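Local coordinates for protein SusD homolog (Bacteroides thetaiotaomicron VPI-5482, PDB 3FDH) that probably binds glycans at the outer membrane as a SusD/RagB-family lipoprotein and passes them to a partner transporter for import, at residues Asn42-Ser47 with Asn57-Ala62; Ala305-Pro310 with Thr450-Asn455; Thr434-Arg439 with Val492-Gly497; Ser457-Leu462 with Tyr486-Pro491. All coordinates share one frame; numbering follows the deposited sequence.

Contact 1: residues Asn42-Ser47 with Asn57-Ala62; sequences NTYASS and NQLYYA
Y44 and L59 carry the apolar part of this contact. In the conformer described here, one of two modelled for L59, the leucine lays its CD1 methyl over one face of the Y44 ring, 4.0 Å from the ring centroid and 9° off the normal, a CH-pi contact. Its CG stands anti to the backbone N (chi1 -157°), which sends the two methyls out between Y44 and T43, and CD2 meets T43 CG2 at 4.0 Å. A62 joins from an oblique direction, its CB 3.8 Å from Y44 CE2, and Y44 OH packs 3.5 Å from Q58 CB. Helices 40-48 and 57-63, in the largely helical SusD-type fold, pack through side chains at a signed crossing angle of -41°, their short axes 10.1 Å apart at closest approach. F254 of helix 250-258 and F261 also touch T43 and L59.

Polar links run through other residues and solvent, with no direct hydrogen bond across. Y44 OH accepts from a water at 3.2 Å, which takes a weak bond from Q58 NE2. Both Y44 OH and Q58 NE2 are hydrogen-bonded to E68 OE2, and S47 OG to E63 OE1.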
loop_
_atom_site.group_PDB
_atom_site.type_symbol
_atom_site.label_atom_id
_atom_site.label_comp_id
_atom_site.label_asym_id
_atom_site.label_seq_id
_atom_site.Cartn_x
_atom_site.Cartn_y
_atom_site.Cartn_z
ATOM N N ASN A 42 5.830 3.699 -1.032
ATOM C CA ASN A 42 4.997 3.140 -2.115
ATOM C C ASN A 42 5.741 3.191 -3.442
ATOM O O ASN A 42 5.659 2.281 -4.276
ATOM C CB ASN A 42 3.671 3.891 -2.271
ATOM C CG ASN A 42 2.759 3.308 -3.364
ATOM O OD1 ASN A 42 2.179 2.225 -3.179
ATOM N ND2 ASN A 42 2.520 4.083 -4.454
ATOM N N THR A 43 6.471 4.286 -3.607
ATOM C CA THR A 43 7.232 4.507 -4.829
ATOM C C THR A 43 8.259 3.397 -5.059
ATOM O O THR A 43 8.343 2.791 -6.152
ATOM C CB THR A 43 7.831 5.933 -4.828
ATOM O OG1 THR A 43 6.704 6.863 -4.856
ATOM C CG2 THR A 43 8.763 6.132 -6.070
ATOM N N TYR A 44 9.019 3.122 -4.012
ATOM C CA TYR A 44 10.063 2.094 -4.071
ATOM C C TYR A 44 9.462 0.704 -4.109
ATOM O O TYR A 44 9.912 -0.172 -4.854
ATOM C CB TYR A 44 11.092 2.281 -2.958
ATOM C CG TYR A 44 12.035 3.427 -3.189
ATOM C CD1 TYR A 44 11.602 4.763 -3.101
ATOM C CD2 TYR A 44 13.374 3.204 -3.464
ATOM C CE1 TYR A 44 12.500 5.835 -3.297
ATOM C CE2 TYR A 44 14.281 4.264 -3.682
ATOM C CZ TYR A 44 13.843 5.573 -3.581
ATOM O OH TYR A 44 14.766 6.586 -3.783
ATOM N N ALA A 45 8.435 0.473 -3.306
ATOM C CA ALA A 45 7.727 -0.807 -3.357
ATOM C C ALA A 45 7.302 -1.159 -4.772
ATOM O O ALA A 45 7.377 -2.311 -5.223
ATOM C CB ALA A 45 6.506 -0.777 -2.408
ATOM N N SER A 46 6.846 -0.148 -5.489
ATOM C CA SER A 46 6.391 -0.330 -6.870
ATOM C C SER A 46 7.450 -0.988 -7.721
ATOM O O SER A 46 7.175 -1.873 -8.532
ATOM C CB SER A 46 5.995 1.002 -7.518
ATOM O OG SER A 46 4.924 1.629 -6.868
ATOM N N SER A 47 8.685 -0.567 -7.484
ATOM C CA SER A 47 9.825 -1.129 -8.185
ATOM C C SER A 47 10.149 -2.526 -7.623
ATOM O O SER A 47 10.309 -3.489 -8.337
ATOM C CB SER A 47 11.078 -0.254 -8.009
ATOM O OG SER A 47 12.233 -0.935 -8.428
ATOM N N ASN A 57 17.424 8.259 -12.130
ATOM C CA ASN A 57 17.953 8.771 -10.890
ATOM C C ASN A 57 17.844 7.771 -9.748
ATOM O O ASN A 57 18.134 6.590 -9.912
ATOM C CB ASN A 57 17.213 10.075 -10.558
ATOM C CG ASN A 57 18.036 11.051 -9.692
ATOM O OD1 ASN A 57 18.856 10.656 -8.865
ATOM N ND2 ASN A 57 17.792 12.335 -9.878
ATOM N N GLN A 58 17.428 8.242 -8.584
ATOM C CA GLN A 58 17.370 7.344 -7.429
ATOM C C GLN A 58 16.621 6.038 -7.654
ATOM O O GLN A 58 17.104 4.969 -7.267
ATOM C CB GLN A 58 16.831 8.037 -6.179
ATOM C CG GLN A 58 17.861 8.975 -5.598
ATOM C CD GLN A 58 17.398 9.666 -4.306
ATOM O OE1 GLN A 58 17.111 10.877 -4.330
ATOM N NE2 GLN A 58 17.294 8.899 -3.177
ATOM N N LEU A 59 15.458 6.125 -8.259
ATOM C CA LEU A 59 14.631 4.929 -8.494
ATOM C C LEU A 59 15.319 3.986 -9.504
ATOM O O LEU A 59 15.086 2.775 -9.490
ATOM C CB LEU A 59 13.204 5.302 -8.917
ATOM C CG LEU A 59 12.135 4.238 -8.672
ATOM C CD1 LEU A 59 12.041 3.883 -7.180
ATOM C CD2 LEU A 59 10.802 4.726 -9.201
ATOM N N TYR A 60 16.177 4.551 -10.338
ATOM C CA TYR A 60 16.935 3.735 -11.312
ATOM C C TYR A 60 17.904 2.864 -10.532
ATOM O O TYR A 60 18.000 1.641 -10.768
ATOM C CB TYR A 60 17.694 4.577 -12.344
ATOM C CG TYR A 60 18.738 3.757 -13.074
ATOM C CD1 TYR A 60 18.389 2.930 -14.125
ATOM C CD2 TYR A 60 20.053 3.762 -12.662
ATOM C CE1 TYR A 60 19.336 2.145 -14.776
ATOM C CE2 TYR A 60 21.012 2.986 -13.305
ATOM C CZ TYR A 60 20.631 2.157 -14.336
ATOM O OH TYR A 60 21.556 1.382 -14.963
ATOM N N TYR A 61 18.548 3.493 -9.559
ATOM C CA TYR A 61 19.571 2.814 -8.705
ATOM C C TYR A 61 18.933 1.780 -7.770
ATOM O O TYR A 61 19.531 0.757 -7.395
ATOM C CB TYR A 61 20.510 3.809 -8.003
ATOM C CG TYR A 61 21.375 4.495 -9.067
ATOM C CD1 TYR A 61 22.337 3.773 -9.761
ATOM C CD2 TYR A 61 21.154 5.804 -9.432
ATOM C CE1 TYR A 61 23.094 4.357 -10.786
ATOM C CE2 TYR A 61 21.891 6.402 -10.453
ATOM C CZ TYR A 61 22.851 5.673 -11.135
ATOM O OH TYR A 61 23.579 6.289 -12.135
ATOM N N ALA A 62 17.685 2.031 -7.449
ATOM C CA ALA A 62 16.887 1.075 -6.657
ATOM C C ALA A 62 16.564 -0.117 -7.563
ATOM O O ALA A 62 16.681 -1.279 -7.190
ATOM C CB ALA A 62 15.587 1.719 -6.107
HETATM O O HOH W 1 14.877 8.759 -1.416
#

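Contact 2: residues Ala305-Pro310 with Thr450-Asn455; sequences APNGSP and TLTNPN
G308 and N453 meet in close van der Waals contact, the glycine CA lying 3.3 Å from N453 ND2. The two backbones come so near, with CA atoms 4.4 Å apart, that a side chain on G308 would run into N453 OD1 and the ring of P454. Its positive phi of 78° also suits glycine at the third position of the type II turn P306-S309, which is closed by S309 N bonding to P306 O. Beside it P454 CD rests 3.6 Å from N307 O, while the side chains of N307 and T452 approach at OD1 and OG1 without a hydrogen bond.

Polar order is set mainly within each loop and by neighbours. N453 OD1 takes two bonds from N455, each of 2.9 Å: one from the backbone N, tilted from the carbonyl plane, and one from ND2, in that plane and on a lone pair. With CG anti to the backbone N (chi1 -168°), the N453 amide is directed toward both G308 and N455. The other end of that amide, ND2, donates to E63 O, and the carboxylate of E63 accepts from G308 N, so one residue of helix 57-63 serves both loops. N307 is held by S266 and S264, whereas E50 takes the backbone N-H groups of T452 and N453.

The result is a type II beta turn with glycine at its third position, fitted against an asparagine whose side chain forms an Asx turn and caps the turn leading into helix 456-459.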
loop_
_atom_site.group_PDB
_atom_site.type_symbol
_atom_site.label_atom_id
_atom_site.label_comp_id
_atom_site.label_asym_id
_atom_site.label_seq_id
_atom_site.Cartn_x
_atom_site.Cartn_y
_atom_site.Cartn_z
ATOM N N ALA A 305 9.825 -1.232 -20.048
ATOM C CA ALA A 305 11.122 -1.280 -19.391
ATOM C C ALA A 305 11.413 -2.692 -18.850
ATOM O O ALA A 305 10.529 -3.333 -18.234
ATOM C CB ALA A 305 11.197 -0.221 -18.273
ATOM N N PRO A 306 12.636 -3.189 -19.088
ATOM C CA PRO A 306 12.993 -4.493 -18.573
ATOM C C PRO A 306 13.283 -4.411 -17.090
ATOM O O PRO A 306 14.120 -3.622 -16.619
ATOM C CB PRO A 306 14.267 -4.844 -19.327
ATOM C CG PRO A 306 14.876 -3.538 -19.633
ATOM C CD PRO A 306 13.745 -2.597 -19.865
ATOM N N ASN A 307 12.584 -5.252 -16.343
ATOM C CA ASN A 307 12.740 -5.242 -14.885
ATOM C C ASN A 307 14.155 -5.535 -14.493
ATOM O O ASN A 307 14.753 -6.503 -14.941
ATOM C CB ASN A 307 11.814 -6.257 -14.223
ATOM C CG ASN A 307 10.394 -6.091 -14.667
ATOM O OD1 ASN A 307 9.993 -6.679 -15.683
ATOM N ND2 ASN A 307 9.643 -5.181 -13.993
ATOM N N GLY A 308 14.700 -4.653 -13.669
ATOM C CA GLY A 308 16.065 -4.818 -13.191
ATOM C C GLY A 308 17.205 -4.442 -14.119
ATOM O O GLY A 308 18.367 -4.522 -13.716
ATOM N N SER A 309 16.909 -4.030 -15.348
ATOM C CA SER A 309 17.961 -3.708 -16.313
ATOM C C SER A 309 17.617 -2.628 -17.365
ATOM O O SER A 309 18.096 -2.693 -18.493
ATOM C CB SER A 309 18.406 -5.007 -17.034
ATOM O OG SER A 309 17.404 -5.466 -17.936
ATOM N N PRO A 310 16.802 -1.609 -17.006
ATOM C CA PRO A 310 16.623 -0.592 -18.036
ATOM C C PRO A 310 17.828 0.295 -18.266
ATOM O O PRO A 310 18.741 0.392 -17.453
ATOM C CB PRO A 310 15.556 0.320 -17.432
ATOM C CG PRO A 310 15.892 0.292 -15.983
ATOM C CD PRO A 310 16.300 -1.160 -15.711
ATOM N N THR A 450 5.578 -14.074 -9.508
ATOM C CA THR A 450 6.888 -14.115 -10.164
ATOM C C THR A 450 7.479 -12.734 -10.380
ATOM O O THR A 450 6.830 -11.836 -10.915
ATOM C CB THR A 450 6.783 -14.770 -11.560
ATOM O OG1 THR A 450 6.327 -16.117 -11.409
ATOM C CG2 THR A 450 8.145 -14.803 -12.259
ATOM N N LEU A 451 8.726 -12.595 -9.977
ATOM C CA LEU A 451 9.520 -11.371 -10.206
ATOM C C LEU A 451 10.654 -11.729 -11.119
ATOM O O LEU A 451 11.238 -12.786 -10.970
ATOM C CB LEU A 451 10.068 -10.809 -8.890
ATOM C CG LEU A 451 8.958 -10.433 -7.899
ATOM C CD1 LEU A 451 9.644 -9.804 -6.681
ATOM C CD2 LEU A 451 7.963 -9.511 -8.550
ATOM N N THR A 452 10.995 -10.856 -12.053
ATOM C CA THR A 452 12.043 -11.174 -13.035
ATOM C C THR A 452 13.366 -10.418 -12.884
ATOM O O THR A 452 14.333 -10.722 -13.554
ATOM C CB THR A 452 11.493 -11.034 -14.464
ATOM O OG1 THR A 452 11.213 -9.670 -14.770
ATOM C CG2 THR A 452 10.223 -11.850 -14.597
ATOM N N ASN A 453 13.426 -9.447 -11.975
ATOM C CA ASN A 453 14.670 -8.690 -11.778
ATOM C C ASN A 453 15.858 -9.645 -11.513
ATOM O O ASN A 453 15.857 -10.349 -10.519
ATOM C CB ASN A 453 14.479 -7.706 -10.606
ATOM C CG ASN A 453 15.581 -6.688 -10.504
ATOM O OD1 ASN A 453 16.760 -6.993 -10.724
ATOM N ND2 ASN A 453 15.213 -5.474 -10.066
ATOM N N PRO A 454 16.912 -9.625 -12.353
ATOM C CA PRO A 454 17.977 -10.605 -12.127
ATOM C C PRO A 454 18.777 -10.343 -10.905
ATOM O O PRO A 454 19.504 -11.213 -10.429
ATOM C CB PRO A 454 18.886 -10.415 -13.343
ATOM C CG PRO A 454 18.074 -9.676 -14.330
ATOM C CD PRO A 454 17.158 -8.831 -13.563
ATOM N N ASN A 455 18.625 -9.136 -10.383
ATOM C CA ASN A 455 19.425 -8.712 -9.227
ATOM C C ASN A 455 18.877 -9.268 -7.927
ATOM O O ASN A 455 19.477 -9.162 -6.850
ATOM C CB ASN A 455 19.494 -7.195 -9.165
ATOM C CG ASN A 455 20.199 -6.608 -10.366
ATOM O OD1 ASN A 455 21.407 -6.750 -10.506
ATOM N ND2 ASN A 455 19.443 -5.904 -11.223
#

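Contact 3: residues Thr434-Arg439 with Val492-Gly497; sequences TYNDFR and VWWAGG
W494 and R439 bury the most surface where helix 431-443 of the SusD-type fold meets a short 3-10 turn in the C-terminal loop, residues 493-495. The indole enters with the far end of its six-membered ring: CH2 lies 3.8 Å above one face of the R439 guanidinium, toward its rim, with the two planes 69° apart. A chi1 of 52° places W494 CG between its backbone N and carbonyl carbon, turning the ring from its turn toward the helix, where CH2 comes 3.6 Å from N436 O.

R439 bends at chi3 (-68°), which folds the guanidinium back so that Y435 CE2 lies over its opposite face, toward the rim. Weak bonds run from NE to Y435 O and from NH2 to N436 OD1, while L462 O and D125 O are its partners beyond the helix. D125 holds W494 too, through the indole NE1. A methionine in place of R439 would probably leave the carbonyls of L462 and D125 without these donors and the indole CH2 without its flat partner.

On the loop side V492 CG2 sits over the centre of the indole, 3.5 Å above its plane, and A495 CB lies 3.9 Å from R439 O.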
loop_
_atom_site.group_PDB
_atom_site.type_symbol
_atom_site.label_atom_id
_atom_site.label_comp_id
_atom_site.label_asym_id
_atom_site.label_seq_id
_atom_site.Cartn_x
_atom_site.Cartn_y
_atom_site.Cartn_z
ATOM N N THR A 434 1.234 -4.474 -1.127
ATOM C CA THR A 434 1.569 -5.645 -1.971
ATOM C C THR A 434 2.923 -6.205 -1.649
ATOM O O THR A 434 3.148 -7.416 -1.662
ATOM C CB THR A 434 1.510 -5.333 -3.394
ATOM O OG1 THR A 434 0.133 -5.094 -3.706
ATOM C CG2 THR A 434 2.036 -6.523 -4.226
ATOM N N TYR A 435 3.777 -5.280 -1.259
ATOM C CA TYR A 435 5.152 -5.613 -0.855
ATOM C C TYR A 435 5.195 -6.368 0.498
ATOM O O TYR A 435 5.990 -7.287 0.685
ATOM C CB TYR A 435 5.966 -4.344 -0.822
ATOM C CG TYR A 435 7.351 -4.508 -0.296
ATOM C CD1 TYR A 435 8.341 -5.157 -1.054
ATOM C CD2 TYR A 435 7.705 -3.951 0.908
ATOM C CE1 TYR A 435 9.617 -5.295 -0.569
ATOM C CE2 TYR A 435 8.968 -4.063 1.386
ATOM C CZ TYR A 435 9.932 -4.721 0.647
ATOM O OH TYR A 435 11.177 -4.774 1.185
ATOM N N ASN A 436 4.286 -6.021 1.390
ATOM C CA ASN A 436 4.078 -6.780 2.622
ATOM C C ASN A 436 3.593 -8.178 2.271
ATOM O O ASN A 436 4.126 -9.149 2.763
ATOM C CB ASN A 436 3.070 -6.130 3.553
ATOM C CG ASN A 436 3.565 -4.830 4.135
ATOM O OD1 ASN A 436 4.767 -4.695 4.423
ATOM N ND2 ASN A 436 2.645 -3.854 4.303
ATOM N N ASP A 437 2.577 -8.285 1.411
ATOM C CA ASP A 437 2.059 -9.600 1.055
ATOM C C ASP A 437 3.140 -10.467 0.434
ATOM O O ASP A 437 3.250 -11.665 0.688
ATOM C CB ASP A 437 0.919 -9.509 0.036
ATOM C CG ASP A 437 -0.458 -9.083 0.648
ATOM O OD1 ASP A 437 -0.834 -9.556 1.741
ATOM O OD2 ASP A 437 -1.223 -8.375 -0.046
ATOM N N PHE A 438 4.023 -9.834 -0.332
ATOM C CA PHE A 438 5.027 -10.595 -1.098
ATOM C C PHE A 438 6.002 -11.204 -0.141
ATOM O O PHE A 438 6.375 -12.384 -0.223
ATOM C CB PHE A 438 5.809 -9.688 -2.103
ATOM C CG PHE A 438 6.716 -10.473 -2.999
ATOM C CD1 PHE A 438 6.248 -11.068 -4.143
ATOM C CD2 PHE A 438 8.007 -10.689 -2.650
ATOM C CE1 PHE A 438 7.068 -11.842 -4.913
ATOM C CE2 PHE A 438 8.832 -11.440 -3.419
ATOM C CZ PHE A 438 8.370 -12.030 -4.556
ATOM N N ARG A 439 6.411 -10.378 0.790
ATOM C CA ARG A 439 7.374 -10.804 1.777
ATOM C C ARG A 439 6.752 -11.808 2.764
ATOM O O ARG A 439 7.408 -12.710 3.279
ATOM C CB ARG A 439 7.952 -9.609 2.541
ATOM C CG ARG A 439 8.839 -8.729 1.706
ATOM C CD ARG A 439 9.395 -7.618 2.600
ATOM N NE ARG A 439 8.348 -6.703 3.030
ATOM C CZ ARG A 439 8.426 -5.893 4.064
ATOM N NH1 ARG A 439 9.485 -5.939 4.824
ATOM N NH2 ARG A 439 7.416 -5.126 4.365
ATOM N N VAL A 492 12.094 -9.580 8.193
ATOM C CA VAL A 492 11.413 -9.025 9.386
ATOM C C VAL A 492 10.817 -10.200 10.184
ATOM O O VAL A 492 10.709 -11.327 9.680
ATOM C CB VAL A 492 10.354 -7.937 9.011
ATOM C CG1 VAL A 492 11.092 -6.833 8.225
ATOM C CG2 VAL A 492 9.147 -8.492 8.195
ATOM N N TRP A 493 10.433 -9.949 11.423
ATOM C CA TRP A 493 9.933 -11.037 12.278
ATOM C C TRP A 493 8.723 -11.804 11.757
ATOM O O TRP A 493 8.710 -13.029 11.758
ATOM C CB TRP A 493 9.696 -10.524 13.674
ATOM C CG TRP A 493 9.120 -11.505 14.614
ATOM C CD1 TRP A 493 9.794 -12.462 15.326
ATOM C CD2 TRP A 493 7.750 -11.599 14.999
ATOM N NE1 TRP A 493 8.915 -13.145 16.126
ATOM C CE2 TRP A 493 7.653 -12.637 15.942
ATOM C CE3 TRP A 493 6.587 -10.896 14.638
ATOM C CZ2 TRP A 493 6.439 -13.011 16.526
ATOM C CZ3 TRP A 493 5.370 -11.276 15.216
ATOM C CH2 TRP A 493 5.319 -12.324 16.157
ATOM N N TRP A 494 7.729 -11.103 11.251
ATOM C CA TRP A 494 6.537 -11.800 10.771
ATOM C C TRP A 494 6.829 -12.631 9.546
ATOM O O TRP A 494 6.012 -13.476 9.144
ATOM C CB TRP A 494 5.301 -10.898 10.593
ATOM C CG TRP A 494 5.388 -9.608 9.784
ATOM C CD1 TRP A 494 5.235 -8.355 10.281
ATOM C CD2 TRP A 494 5.597 -9.450 8.367
ATOM N NE1 TRP A 494 5.318 -7.425 9.278
ATOM C CE2 TRP A 494 5.546 -8.059 8.093
ATOM C CE3 TRP A 494 5.802 -10.334 7.313
ATOM C CZ2 TRP A 494 5.702 -7.529 6.810
ATOM C CZ3 TRP A 494 5.959 -9.792 6.003
ATOM C CH2 TRP A 494 5.919 -8.405 5.785
ATOM N N ALA A 495 8.028 -12.447 9.010
ATOM C CA ALA A 495 8.462 -13.178 7.799
ATOM C C ALA A 495 9.408 -14.291 8.171
ATOM O O ALA A 495 10.012 -14.914 7.310
ATOM C CB ALA A 495 9.098 -12.232 6.758
ATOM N N GLY A 496 9.555 -14.527 9.470
ATOM C CA GLY A 496 10.428 -15.588 9.952
ATOM C C GLY A 496 11.762 -15.075 10.424
ATOM O O GLY A 496 12.654 -15.860 10.789
ATOM N N GLY A 497 11.932 -13.758 10.395
ATOM C CA GLY A 497 13.199 -13.145 10.869
ATOM C C GLY A 497 13.277 -13.003 12.369
ATOM O O GLY A 497 12.337 -13.323 13.080
#

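Contact 4: residues Ser457-Leu462 with Tyr486-Pro491; sequences SSKFPL and YVYSEP
With CG anti to its carbonyl carbon (chi1 -61°), Y488 swings its ring across the backbone of K459, and the matching torsion of K459 (chi1 -75°) lays the start of the extended lysine chain over that ring. K459 CG stands 3.9 Å from the ring centroid, 12° off the normal, in a CH-pi contact. V487 CG2 covers the opposite face, so the ring is sandwiched between aliphatic groups, while its edge meets the backbone of F460, with CD1 3.6 Å from F460 O. Losing the ring to an alanine here would probably open a gap between V487 and K459 and let the aliphatic part of the lysine turn more freely.

L462 forms the second focus. Its backbone N donates to V487 O at 2.8 Å, nearly along the C=O axis, the one direct hydrogen bond joining the segments. Its CD1 methyl sits 3.6 Å from Y488 O and 3.9 Å from P491 CD. Two waters grip Y488 O, both donating to it: one bridges it to S458 O, the other to F460 O at 2.7 Å.

K459 O is taken by R65, and E490 O by R463. In this largely helical SusD-type fold, the contact joins the last residues of helix 456-459 and the chain after it to the irregular loop that follows helix 475-481.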
loop_
_atom_site.group_PDB
_atom_site.type_symbol
_atom_site.label_atom_id
_atom_site.label_comp_id
_atom_site.label_asym_id
_atom_site.label_seq_id
_atom_site.Cartn_x
_atom_site.Cartn_y
_atom_site.Cartn_z
ATOM N N SER A 457 18.742 -12.230 -7.080
ATOM C CA SER A 457 19.445 -13.458 -6.719
ATOM C C SER A 457 20.099 -13.252 -5.368
ATOM O O SER A 457 20.097 -14.127 -4.507
ATOM C CB SER A 457 20.492 -13.844 -7.769
ATOM O OG SER A 457 21.387 -12.765 -8.000
ATOM N N SER A 458 20.631 -12.047 -5.176
ATOM C CA SER A 458 21.233 -11.681 -3.902
ATOM C C SER A 458 20.807 -10.313 -3.373
ATOM O O SER A 458 21.146 -9.963 -2.246
ATOM C CB SER A 458 22.740 -11.667 -4.029
ATOM O OG SER A 458 23.139 -10.652 -4.944
ATOM N N LYS A 459 20.032 -9.567 -4.149
ATOM C CA LYS A 459 19.636 -8.222 -3.751
ATOM C C LYS A 459 18.162 -7.875 -3.771
ATOM O O LYS A 459 17.778 -6.769 -4.144
ATOM C CB LYS A 459 20.410 -7.170 -4.538
ATOM C CG LYS A 459 21.842 -7.092 -4.016
ATOM C CD LYS A 459 22.619 -6.115 -4.793
ATOM C CE LYS A 459 23.825 -5.755 -4.051
ATOM N NZ LYS A 459 24.531 -4.750 -4.882
ATOM N N PHE A 460 17.340 -8.832 -3.360
ATOM C CA PHE A 460 15.934 -8.547 -3.149
ATOM C C PHE A 460 15.779 -7.962 -1.752
ATOM O O PHE A 460 16.122 -8.616 -0.772
ATOM C CB PHE A 460 15.053 -9.782 -3.234
ATOM C CG PHE A 460 13.638 -9.448 -2.978
ATOM C CD1 PHE A 460 12.906 -8.758 -3.929
ATOM C CD2 PHE A 460 13.060 -9.717 -1.752
ATOM C CE1 PHE A 460 11.616 -8.348 -3.679
ATOM C CE2 PHE A 460 11.770 -9.362 -1.512
ATOM C CZ PHE A 460 11.035 -8.658 -2.472
ATOM N N PRO A 461 15.295 -6.712 -1.634
ATOM C CA PRO A 461 15.205 -6.163 -0.296
ATOM C C PRO A 461 14.079 -6.710 0.550
ATOM O O PRO A 461 12.901 -6.590 0.220
ATOM C CB PRO A 461 14.987 -4.672 -0.534
ATOM C CG PRO A 461 14.368 -4.587 -1.893
ATOM C CD PRO A 461 14.690 -5.836 -2.647
ATOM N N LEU A 462 14.480 -7.266 1.684
ATOM C CA LEU A 462 13.523 -7.912 2.609
ATOM C C LEU A 462 12.894 -6.900 3.536
ATOM O O LEU A 462 11.966 -7.202 4.289
ATOM C CB LEU A 462 14.242 -8.951 3.457
ATOM C CG LEU A 462 14.954 -10.042 2.677
ATOM C CD1 LEU A 462 15.710 -10.974 3.605
ATOM C CD2 LEU A 462 13.981 -10.841 1.958
ATOM N N TYR A 486 22.246 -5.895 5.622
ATOM C CA TYR A 486 21.231 -6.718 6.342
ATOM C C TYR A 486 19.849 -6.634 5.680
ATOM O O TYR A 486 19.007 -7.522 5.800
ATOM C CB TYR A 486 21.169 -6.323 7.843
ATOM C CG TYR A 486 20.352 -5.067 8.045
ATOM C CD1 TYR A 486 20.840 -3.808 7.681
ATOM C CD2 TYR A 486 19.049 -5.151 8.533
ATOM C CE1 TYR A 486 20.043 -2.656 7.824
ATOM C CE2 TYR A 486 18.274 -4.010 8.704
ATOM C CZ TYR A 486 18.754 -2.773 8.337
ATOM O OH TYR A 486 17.927 -1.665 8.478
ATOM N N VAL A 487 19.637 -5.590 4.891
ATOM C CA VAL A 487 18.319 -5.406 4.275
ATOM C C VAL A 487 18.065 -6.556 3.297
ATOM O O VAL A 487 16.930 -6.873 2.965
ATOM C CB VAL A 487 18.148 -4.018 3.570
ATOM C CG1 VAL A 487 18.471 -2.844 4.555
ATOM C CG2 VAL A 487 18.975 -3.936 2.347
ATOM N N TYR A 488 19.131 -7.215 2.891
ATOM C CA TYR A 488 19.003 -8.287 1.921
ATOM C C TYR A 488 19.074 -9.669 2.535
ATOM O O TYR A 488 18.786 -10.651 1.851
ATOM C CB TYR A 488 20.102 -8.201 0.862
ATOM C CG TYR A 488 20.117 -6.934 0.030
ATOM C CD1 TYR A 488 19.064 -6.626 -0.776
ATOM C CD2 TYR A 488 21.204 -6.077 0.043
ATOM C CE1 TYR A 488 19.073 -5.464 -1.573
ATOM C CE2 TYR A 488 21.233 -4.931 -0.737
ATOM C CZ TYR A 488 20.156 -4.627 -1.541
ATOM O OH TYR A 488 20.183 -3.497 -2.345
ATOM N N SER A 489 19.515 -9.751 3.788
ATOM C CA SER A 489 19.679 -11.041 4.455
ATOM C C SER A 489 18.815 -11.279 5.709
ATOM O O SER A 489 18.630 -12.394 6.119
ATOM C CB SER A 489 21.131 -11.199 4.887
ATOM O OG SER A 489 21.470 -10.158 5.768
ATOM N N GLU A 490 18.262 -10.227 6.290
ATOM C CA GLU A 490 17.535 -10.364 7.544
ATOM C C GLU A 490 16.067 -10.089 7.365
ATOM O O GLU A 490 15.658 -8.946 7.350
ATOM C CB GLU A 490 18.090 -9.383 8.572
ATOM C CG GLU A 490 19.531 -9.720 9.044
ATOM C CD GLU A 490 19.599 -10.972 9.859
ATOM O OE1 GLU A 490 18.542 -11.496 10.252
ATOM O OE2 GLU A 490 20.729 -11.452 10.143
ATOM N N PRO A 491 15.257 -11.143 7.247
ATOM C CA PRO A 491 13.817 -10.881 7.071
ATOM C C PRO A 491 13.239 -10.220 8.323
ATOM O O PRO A 491 13.800 -10.319 9.391
ATOM C CB PRO A 491 13.207 -12.278 6.960
ATOM C CG PRO A 491 14.303 -13.195 6.704
ATOM C CD PRO A 491 15.573 -12.576 7.193
HETATM O O HOH W 2 20.881 -12.092 -0.084
HETATM O O HOH W 3 16.999 -11.070 -0.235
#

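Contacts 1 and 3 are the buried pair, 14 to 15 Å from the chain centre, whereas contacts 2 and 4 lie farther out, at about 20 Å, and are only partly buried. Contact 1 alone joins two helices and relies on apolar packing; contact 3 sets a helix against a loop through an arginine and an indole. Contact 2 is loop against loop, with no clear hydrogen bond across, while contact 4 joins a short, weakly bonded helix and its following chain to a loop, adding one direct backbone bond and two bridging waters to aromatic packing. Helix 431-443 links them: Y435 touches A45, F438 packs on L451 and F460, and the helix bonds to both carbonyls of P461-L462.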